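Local coordinates for protein beta-fructofuranosidase (Arthrobacter, PDB 3WPU) that is a bacterial, beta-strand-rich member of the levansucrase/invertase family and carries the name beta-fructofuranosidase, at residues Ile116-Arg121 / Gly140-Glu145. Residues are numbered along the deposited sequence; the frame is centred on the assembly and turned at random.
Sequences IGYFYR and GLVFKE
Ile116 O takes two donors where strand 137-141 ends against strand 115-122. Val142 N reaches it at 2.9 Å in an almost straight bond (N-H...O 178°), its N tilted 19° from the carbonyl plane. A water donates to the same oxygen at 2.7 Å and accepts from Phe143 N, so the amide of Phe143, two residues past the strand end, reaches this strand carbonyl indirectly. Two residues further along strand 115-122, Tyr118 N donates to Gly140 O at 3.0 Å, bent at the hydrogen to 148°. Between these bonds lies the antiparallel, non-hydrogen-bonded pair Gly117 and Leu141. Glycine suits both strands: Gly117, with no side chain, lets Gly140 O come close to its CA, and Gly140 adopts a positive phi with extended psi, a conformation natural to glycine. Val142 directs its beta carbon toward strand 115-122, and its CG2, beside the backbone N, meets Ile116 CG2 at 3.7 Å, the two side chains running alongside. The same methyl lies obliquely to the Tyr118 ring, while CG1 sits 3.9 Å over the centre of the Phe143 ring. Tyr118 OH bonds Val214 O, giving the phenol a polar partner on strand 213-226. With Ile116 O shared between an amide and a water, the chain can leave the sheet at Val142 and Phe143 while the amides of both remain satisfied.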
# COMPACT_ATOMS: atom_id res chain seq x y z
N ILE A 116 12.01 8.55 4.30
CA ILE A 116 10.75 8.65 4.99
C ILE A 116 10.65 9.96 5.75
O ILE A 116 11.51 10.30 6.57
CB ILE A 116 10.50 7.45 5.94
CG1 ILE A 116 10.38 6.18 5.10
CG2 ILE A 116 9.27 7.71 6.79
CD1 ILE A 116 10.39 4.89 5.90
N GLY A 117 9.55 10.67 5.49
CA GLY A 117 9.19 11.88 6.19
C GLY A 117 7.85 11.70 6.88
O GLY A 117 7.24 10.63 6.80
N TYR A 118 7.38 12.72 7.58
CA TYR A 118 6.07 12.65 8.20
C TYR A 118 5.31 13.96 8.11
O TYR A 118 5.91 15.02 7.94
CB TYR A 118 6.16 12.16 9.64
CG TYR A 118 6.80 13.13 10.63
CD1 TYR A 118 6.01 13.87 11.50
CD2 TYR A 118 8.17 13.29 10.71
CE1 TYR A 118 6.56 14.75 12.41
CE2 TYR A 118 8.74 14.18 11.63
CZ TYR A 118 7.91 14.88 12.48
OH TYR A 118 8.40 15.77 13.43
N PHE A 119 3.99 13.86 8.18
CA PHE A 119 3.11 15.02 8.17
C PHE A 119 2.16 14.88 9.35
O PHE A 119 1.94 13.77 9.84
CB PHE A 119 2.28 15.11 6.88
CG PHE A 119 3.06 15.37 5.61
CD1 PHE A 119 3.13 16.66 5.10
CD2 PHE A 119 3.66 14.35 4.90
CE1 PHE A 119 3.80 16.91 3.90
CE2 PHE A 119 4.32 14.59 3.71
CZ PHE A 119 4.40 15.89 3.22
N TYR A 120 1.60 16.00 9.80
CA TYR A 120 0.58 15.99 10.85
C TYR A 120 -0.45 17.09 10.64
O TYR A 120 -0.19 18.10 9.93
CB TYR A 120 1.23 16.08 12.22
CG TYR A 120 2.08 17.30 12.44
CD1 TYR A 120 1.53 18.47 12.95
CD2 TYR A 120 3.45 17.27 12.17
CE1 TYR A 120 2.32 19.59 13.17
CE2 TYR A 120 4.24 18.39 12.37
CZ TYR A 120 3.67 19.53 12.88
OH TYR A 120 4.49 20.63 13.09
N ARG A 121 -1.62 16.88 11.21
CA ARG A 121 -2.69 17.88 11.16
C ARG A 121 -3.64 17.63 12.31
O ARG A 121 -3.67 16.53 12.86
CB ARG A 121 -3.43 17.84 9.82
CG ARG A 121 -4.32 16.63 9.62
CD ARG A 121 -4.97 16.60 8.25
NE ARG A 121 -5.80 15.39 8.11
CZ ARG A 121 -6.52 15.09 7.03
NH1 ARG A 121 -6.53 15.88 5.97
NH2 ARG A 121 -7.20 13.96 7.01
N GLY A 140 9.17 17.04 8.42
CA GLY A 140 10.54 16.72 8.03
C GLY A 140 10.81 15.23 8.02
O GLY A 140 9.88 14.39 7.98
N LEU A 141 12.10 14.90 8.04
CA LEU A 141 12.54 13.53 7.87
C LEU A 141 12.50 12.81 9.19
O LEU A 141 12.76 13.39 10.24
CB LEU A 141 13.95 13.50 7.31
CG LEU A 141 14.10 14.12 5.91
CD1 LEU A 141 15.56 14.16 5.48
CD2 LEU A 141 13.27 13.31 4.91
N VAL A 142 12.19 11.52 9.12
CA VAL A 142 12.18 10.68 10.33
C VAL A 142 13.59 10.40 10.86
O VAL A 142 13.82 10.45 12.08
CB VAL A 142 11.42 9.38 10.06
CG1 VAL A 142 11.62 8.38 11.22
CG2 VAL A 142 9.94 9.69 9.84
N PHE A 143 14.49 10.07 9.95
CA PHE A 143 15.82 9.57 10.31
C PHE A 143 16.92 10.62 10.16
O PHE A 143 17.02 11.30 9.14
CB PHE A 143 16.16 8.35 9.47
CG PHE A 143 15.32 7.15 9.77
CD1 PHE A 143 15.47 6.47 10.95
CD2 PHE A 143 14.34 6.72 8.86
CE1 PHE A 143 14.70 5.35 11.20
CE2 PHE A 143 13.57 5.62 9.11
CZ PHE A 143 13.74 4.92 10.29
N LYS A 144 17.78 10.71 11.16
CA LYS A 144 19.00 11.50 11.02
C LYS A 144 19.92 10.84 10.00
O LYS A 144 19.90 9.62 9.82
CB LYS A 144 19.72 11.64 12.37
CG LYS A 144 18.93 12.43 13.40
CD LYS A 144 19.60 12.36 14.77
CE LYS A 144 18.78 13.09 15.82
NZ LYS A 144 18.75 14.56 15.55
N GLU A 145 20.71 11.65 9.31
CA GLU A 145 21.66 11.13 8.32
C GLU A 145 22.48 9.96 8.86
O GLU A 145 22.98 10.02 9.97
CB GLU A 145 22.62 12.24 7.88
CG GLU A 145 23.41 11.91 6.62
CD GLU A 145 22.70 12.39 5.37
OE1 GLU A 145 23.06 13.48 4.87
OE2 GLU A 145 21.77 11.69 4.90
O HOH W 1 14.15 9.76 6.92